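Sortase, SrtB family (Streptococcus pneumoniae PCS8235, PDB 4Y4Q) is the SrtB-family sortase of the type II pilus system, probably a cysteine transpeptidase acting in pilus formation. Local coordinates at residues F144-R154 and A204-L212. Residues are numbered along the deposited sequence; the frame is centred on the assembly and turned at random.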
ATOM      1  N   PHE A 144       0.069  12.845   2.452  1.00 30.66           N
ATOM      2  CA  PHE A 144      -0.836  12.384   3.504  1.00 27.02           C
ATOM      3  C   PHE A 144      -0.348  12.783   4.903  1.00 33.28           C
ATOM      4  O   PHE A 144      -1.066  12.615   5.887  1.00 33.40           O
ATOM      5  CB  PHE A 144      -1.053  10.866   3.412  1.00 24.98           C
ATOM      6  CG  PHE A 144      -1.948  10.451   2.268  1.00 23.89           C
ATOM      7  CD1 PHE A 144      -1.428  10.234   0.999  1.00 27.05           C
ATOM      8  CD2 PHE A 144      -3.315  10.300   2.461  1.00 22.08           C
ATOM      9  CE1 PHE A 144      -2.265   9.863  -0.062  1.00 30.54           C
ATOM     10  CE2 PHE A 144      -4.159   9.924   1.403  1.00 22.13           C
ATOM     11  CZ  PHE A 144      -3.635   9.709   0.146  1.00 24.16           C
ATOM     12  N   ALA A 145       0.863  13.326   4.997  1.00 27.35           N
ATOM     13  CA  ALA A 145       1.338  13.854   6.273  1.00 43.45           C
ATOM     14  C   ALA A 145       0.608  15.146   6.651  1.00 43.13           C
ATOM     15  O   ALA A 145       0.634  15.560   7.810  1.00 43.82           O
ATOM     16  CB  ALA A 145       2.843  14.070   6.246  1.00 30.30           C
ATOM     17  N   ASP A 146      -0.045  15.772   5.673  1.00 45.92           N
ATOM     18  CA  ASP A 146      -0.846  16.975   5.919  1.00 41.88           C
ATOM     19  C   ASP A 146      -2.271  16.614   6.360  1.00 41.25           C
ATOM     20  O   ASP A 146      -2.941  15.792   5.722  1.00 36.81           O
ATOM     21  CB  ASP A 146      -0.881  17.862   4.674  1.00 43.08           C
ATOM     22  CG  ASP A 146      -1.666  19.144   4.894  1.00 55.44           C
ATOM     23  OD1 ASP A 146      -1.203  20.008   5.677  1.00 59.34           O
ATOM     24  OD2 ASP A 146      -2.747  19.288   4.281  1.00 54.25           O
ATOM     25  N   GLN A 147      -2.717  17.218   7.458  1.00 43.90           N
ATOM     26  CA  GLN A 147      -4.015  16.909   8.056  1.00 42.68           C
ATOM     27  C   GLN A 147      -5.146  16.983   7.026  1.00 44.38           C
ATOM     28  O   GLN A 147      -5.918  16.040   6.860  1.00 45.71           O
ATOM     29  CB  GLN A 147      -4.299  17.874   9.223  1.00 47.83           C
ATOM     30  CG  GLN A 147      -5.552  17.540  10.062  1.00 45.32           C
ATOM     31  CD  GLN A 147      -5.438  16.195  10.783  1.00 50.38           C
ATOM     32  OE1 GLN A 147      -5.982  15.177  10.333  1.00 49.62           O
ATOM     33  NE2 GLN A 147      -4.716  16.185  11.899  1.00 50.64           N
ATOM     34  N   GLU A 148      -5.221  18.107   6.326  1.00 40.03           N
ATOM     35  CA  GLU A 148      -6.273  18.345   5.342  1.00 37.96           C
ATOM     36  C   GLU A 148      -6.263  17.334   4.188  1.00 36.17           C
ATOM     37  O   GLU A 148      -7.290  16.750   3.841  1.00 42.47           O
ATOM     38  CB  GLU A 148      -6.131  19.772   4.810  1.00 43.64           C
ATOM     39  CG  GLU A 148      -7.358  20.336   4.146  1.00 57.17           C
ATOM     40  CD  GLU A 148      -7.193  21.816   3.830  1.00 65.39           C
ATOM     41  OE1 GLU A 148      -6.932  22.601   4.775  1.00 63.65           O
ATOM     42  OE2 GLU A 148      -7.305  22.183   2.637  1.00 65.22           O
ATOM     43  N   PHE A 149      -5.098  17.127   3.590  1.00 35.98           N
ATOM     44  CA  PHE A 149      -4.989  16.177   2.499  1.00 36.91           C
ATOM     45  C   PHE A 149      -5.387  14.778   2.997  1.00 34.01           C
ATOM     46  O   PHE A 149      -6.104  14.036   2.307  1.00 32.88           O
ATOM     47  CB  PHE A 149      -3.557  16.191   1.951  1.00 39.37           C
ATOM     48  CG  PHE A 149      -3.388  15.455   0.646  1.00 37.08           C
ATOM     49  CD1 PHE A 149      -3.223  14.073   0.631  1.00 41.76           C
ATOM     50  CD2 PHE A 149      -3.371  16.144  -0.559  1.00 37.85           C
ATOM     51  CE1 PHE A 149      -3.060  13.381  -0.564  1.00 35.59           C
ATOM     52  CE2 PHE A 149      -3.203  15.465  -1.762  1.00 39.59           C
ATOM     53  CZ  PHE A 149      -3.049  14.075  -1.760  1.00 33.84           C
ATOM     54  N   PHE A 150      -4.944  14.423   4.197  1.00 35.63           N
ATOM     55  CA  PHE A 150      -5.325  13.137   4.778  1.00 35.32           C
ATOM     56  C   PHE A 150      -6.837  13.040   4.976  1.00 29.04           C
ATOM     57  O   PHE A 150      -7.434  12.012   4.676  1.00 27.64           O
ATOM     58  CB  PHE A 150      -4.631  12.895   6.125  1.00 33.17           C
ATOM     59  CG  PHE A 150      -5.029  11.591   6.776  1.00 32.09           C
ATOM     60  CD1 PHE A 150      -4.343  10.413   6.478  1.00 30.85           C
ATOM     61  CD2 PHE A 150      -6.099  11.532   7.662  1.00 29.79           C
ATOM     62  CE1 PHE A 150      -4.704   9.198   7.067  1.00 28.17           C
ATOM     63  CE2 PHE A 150      -6.469  10.325   8.259  1.00 39.83           C
ATOM     64  CZ  PHE A 150      -5.769   9.154   7.961  1.00 33.05           C
ATOM     65  N   ASP A 151      -7.447  14.098   5.504  1.00 29.05           N
ATOM     66  CA  ASP A 151      -8.876  14.065   5.793  1.00 33.84           C
ATOM     67  C   ASP A 151      -9.689  13.909   4.517  1.00 36.97           C
ATOM     68  O   ASP A 151     -10.753  13.292   4.521  1.00 38.90           O
ATOM     69  CB  ASP A 151      -9.322  15.333   6.538  1.00 35.26           C
ATOM     70  CG  ASP A 151      -8.758  15.412   7.960  1.00 45.76           C
ATOM     71  OD1 ASP A 151      -8.350  14.363   8.508  1.00 40.22           O
ATOM     72  OD2 ASP A 151      -8.726  16.524   8.531  1.00 56.95           O
ATOM     73  N   GLN A 152      -9.174  14.452   3.419  1.00 33.29           N
ATOM     74  CA  GLN A 152      -9.967  14.564   2.204  1.00 37.86           C
ATOM     75  C   GLN A 152      -9.755  13.453   1.169  1.00 37.16           C
ATOM     76  O   GLN A 152     -10.509  13.373   0.202  1.00 40.96           O
ATOM     77  CB  GLN A 152      -9.759  15.946   1.569  1.00 40.24           C
ATOM     78  CG  GLN A 152     -10.132  17.103   2.501  1.00 53.31           C
ATOM     79  CD  GLN A 152     -10.832  18.238   1.776  1.00 60.27           C
ATOM     80  OE1 GLN A 152     -10.411  18.653   0.697  1.00 64.84           O
ATOM     81  NE2 GLN A 152     -11.916  18.737   2.362  1.00 65.34           N
ATOM     82  N   HIS A 153      -8.661  12.723   1.317  1.00 38.01           N
ATOM     83  CA  HIS A 153      -8.441  11.561   0.501  1.00 30.12           C
ATOM     84  C   HIS A 153      -8.697  10.422   1.447  1.00 29.53           C
ATOM     85  O   HIS A 153      -7.886  10.130   2.326  1.00 30.33           O
ATOM     86  CB  HIS A 153      -7.000  11.520  -0.007  1.00 28.20           C
ATOM     87  CG  HIS A 153      -6.613  12.714  -0.823  1.00 31.96           C
ATOM     88  ND1 HIS A 153      -6.121  13.872  -0.260  1.00 31.24           N
ATOM     89  CD2 HIS A 153      -6.644  12.929  -2.159  1.00 32.24           C
ATOM     90  CE1 HIS A 153      -5.867  14.749  -1.214  1.00 39.85           C
ATOM     91  NE2 HIS A 153      -6.176  14.202  -2.376  1.00 32.11           N
ATOM     92  N   ARG A 154      -9.832   9.767   1.263  1.00 28.85           N
ATOM     93  CA  ARG A 154     -10.140   8.600   2.065  1.00 28.70           C
ATOM     94  C   ARG A 154     -10.259   7.327   1.231  1.00 30.00           C
ATOM     95  O   ARG A 154      -9.900   6.250   1.686  1.00 27.22           O
ATOM     96  CB  ARG A 154     -11.445   8.861   2.830  1.00 27.12           C
ATOM     97  CG  ARG A 154     -11.938   7.707   3.691  1.00 29.53           C
ATOM     98  CD  ARG A 154     -13.012   8.199   4.635  1.00 34.71           C
ATOM     99  NE  ARG A 154     -13.783   7.134   5.269  1.00 42.29           N
ATOM    100  CZ  ARG A 154     -14.656   7.346   6.252  1.00 49.84           C
ATOM    101  NH1 ARG A 154     -14.846   8.575   6.716  1.00 53.24           N
ATOM    102  NH2 ARG A 154     -15.337   6.337   6.773  1.00 49.65           N
ATOM    103  N   ALA A 204       0.663   5.967  14.677  1.00 30.72           N
ATOM    104  CA  ALA A 204       0.099   6.697  13.545  1.00 36.42           C
ATOM    105  C   ALA A 204       0.414   8.188  13.637  1.00 45.28           C
ATOM    106  O   ALA A 204       0.386   8.754  14.728  1.00 48.28           O
ATOM    107  CB  ALA A 204      -1.400   6.496  13.497  1.00 29.19           C
ATOM    108  N   MET A 205       0.709   8.826  12.505  1.00 42.95           N
ATOM    109  CA  MET A 205       0.821  10.285  12.480  1.00 37.40           C
ATOM    110  C   MET A 205      -0.567  10.885  12.243  1.00 35.85           C
ATOM    111  O   MET A 205      -0.924  11.910  12.828  1.00 35.88           O
ATOM    112  CB  MET A 205       1.821  10.745  11.420  1.00 38.71           C
ATOM    113  CG  MET A 205       1.797  12.263  11.176  1.00 51.42           C
ATOM    114  SD  MET A 205       3.183  12.869  10.195  1.00 67.26           S
ATOM    115  CE  MET A 205       2.981  14.648  10.376  1.00 65.44           C
ATOM    116  N   HIS A 206      -1.346  10.244  11.372  1.00 31.99           N
ATOM    117  CA  HIS A 206      -2.782  10.520  11.275  1.00 27.29           C
ATOM    118  C   HIS A 206      -3.510   9.176  11.206  1.00 30.90           C
ATOM    119  O   HIS A 206      -2.960   8.185  10.714  1.00 34.98           O
ATOM    120  CB  HIS A 206      -3.114  11.351  10.022  1.00 37.21           C
ATOM    121  CG  HIS A 206      -2.405  12.671   9.958  1.00 39.64           C
ATOM    122  ND1 HIS A 206      -2.704  13.721  10.799  1.00 45.75           N
ATOM    123  CD2 HIS A 206      -1.408  13.108   9.150  1.00 39.12           C
ATOM    124  CE1 HIS A 206      -1.919  14.748  10.516  1.00 48.29           C
ATOM    125  NE2 HIS A 206      -1.127  14.403   9.516  1.00 43.74           N
ATOM    126  N   LYS A 207      -4.747   9.136  11.688  1.00 33.18           N
ATOM    127  CA  LYS A 207      -5.557   7.933  11.544  1.00 32.71           C
ATOM    128  C   LYS A 207      -7.010   8.311  11.652  1.00 34.80           C
ATOM    129  O   LYS A 207      -7.329   9.364  12.195  1.00 39.72           O
ATOM    130  CB  LYS A 207      -5.213   6.902  12.627  1.00 31.89           C
ATOM    131  CG  LYS A 207      -5.510   7.386  14.042  1.00 41.10           C
ATOM    132  CD  LYS A 207      -5.111   6.330  15.065  1.00 44.59           C
ATOM    133  CE  LYS A 207      -5.119   6.911  16.469  1.00 53.25           C
ATOM    134  NZ  LYS A 207      -4.889   5.850  17.475  1.00 63.36           N
ATOM    135  N   ARG A 208      -7.890   7.474  11.109  1.00 31.22           N
ATOM    136  CA  ARG A 208      -9.329   7.648  11.324  1.00 39.40           C
ATOM    137  C   ARG A 208      -9.865   6.369  11.935  1.00 40.96           C
ATOM    138  O   ARG A 208      -9.362   5.289  11.653  1.00 42.40           O
ATOM    139  CB  ARG A 208     -10.077   7.975  10.020  1.00 35.85           C
ATOM    140  CG  ARG A 208      -9.750   7.060   8.840  1.00 38.99           C
ATOM    141  CD  ARG A 208     -10.663   7.347   7.631  1.00 45.11           C
ATOM    142  NE  ARG A 208     -10.571   8.741   7.198  1.00 39.00           N
ATOM    143  CZ  ARG A 208      -9.691   9.192   6.309  1.00 35.32           C
ATOM    144  NH1 ARG A 208      -8.840   8.348   5.743  1.00 22.86           N
ATOM    145  NH2 ARG A 208      -9.670  10.487   5.982  1.00 36.99           N
ATOM    146  N   ASP A 209     -10.883   6.490  12.772  1.00 50.77           N
ATOM    147  CA  ASP A 209     -11.478   5.319  13.392  1.00 55.20           C
ATOM    148  C   ASP A 209     -12.385   4.592  12.396  1.00 58.58           C
ATOM    149  O   ASP A 209     -13.420   5.123  12.006  1.00 65.49           O
ATOM    150  CB  ASP A 209     -12.279   5.742  14.626  1.00 63.19           C
ATOM    151  CG  ASP A 209     -12.509   4.597  15.591  1.00 78.63           C
ATOM    152  OD1 ASP A 209     -12.838   3.481  15.127  1.00 85.50           O
ATOM    153  OD2 ASP A 209     -12.350   4.807  16.814  1.00 82.55           O
ATOM    154  N   ILE A 210     -11.987   3.399  11.955  1.00 57.41           N
ATOM    155  CA  ILE A 210     -12.903   2.529  11.201  1.00 54.27           C
ATOM    156  C   ILE A 210     -12.933   1.099  11.746  1.00 53.22           C
ATOM    157  O   ILE A 210     -12.136   0.738  12.622  1.00 54.52           O
ATOM    158  CB  ILE A 210     -12.623   2.505   9.674  1.00 53.71           C
ATOM    159  CG1 ILE A 210     -11.347   1.730   9.343  1.00 52.35           C
ATOM    160  CG2 ILE A 210     -12.570   3.924   9.096  1.00 54.32           C
ATOM    161  CD1 ILE A 210     -11.118   1.610   7.828  1.00 44.22           C
ATOM    162  N   SER A 211     -13.855   0.294  11.226  1.00 50.65           N
ATOM    163  CA  SER A 211     -14.068  -1.062  11.738  1.00 60.30           C
ATOM    164  C   SER A 211     -12.944  -1.994  11.295  1.00 57.45           C
ATOM    165  O   SER A 211     -12.846  -2.336  10.112  1.00 57.82           O
ATOM    166  CB  SER A 211     -15.421  -1.601  11.272  1.00 65.54           C
ATOM    167  OG  SER A 211     -15.680  -2.877  11.829  1.00 73.29           O
ATOM    168  N   LEU A 212     -12.108  -2.404  12.246  1.00 51.17           N
ATOM    169  CA  LEU A 212     -10.904  -3.168  11.924  1.00 58.21           C
ATOM    170  C   LEU A 212     -10.720  -4.410  12.781  1.00 65.74           C
ATOM    171  O   LEU A 212     -10.687  -4.343  14.016  1.00 63.53           O
ATOM    172  CB  LEU A 212      -9.662  -2.289  12.041  1.00 59.51           C
ATOM    173  CG  LEU A 212      -9.184  -1.713  10.715  1.00 63.51           C
ATOM    174  CD1 LEU A 212      -7.851  -1.007  10.901  1.00 60.80           C
ATOM    175  CD2 LEU A 212      -9.083  -2.836   9.697  1.00 64.33           C
TER
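The guanidinium of R208 lies flat over the CE2 side of the F150 ring, an offset cation-pi stack on the outside of the sortase beta-barrel. It joins helix 147-152 to the chain that follows edge strand 206-207. The planes are 2° apart, the centres 4.6 Å. The opposite face of the guanidinium carries the aliphatic part of R154, with R154 CD 3.6 Å from R208 NE. R208 NH2 donates to F150 O (3.0 Å), close to the guanidinium plane, and NH1 to the backbone O of I169. The extended R154 carries its charge to a salt bridge with E168, which probably eases the nearness of the two arginines.

H206 meets the F150 ring with CB, centred over the face at 3.6 Å from the centroid. CG of H206 is anti to the carbonyl carbon (chi1 -58°), and the imidazole reaches the turn before the helix. M205 and H206 form a classic beta bulge opposite M172 of strand 163-176, and M205 SD lies 4.1 Å from A145 CB. D146 caps the helix through F149 N. Beside this cap, H206 NE2 donates to A145 O (2.7 Å), which lies in the imidazole plane, while NE2 stands above the carbonyl plane.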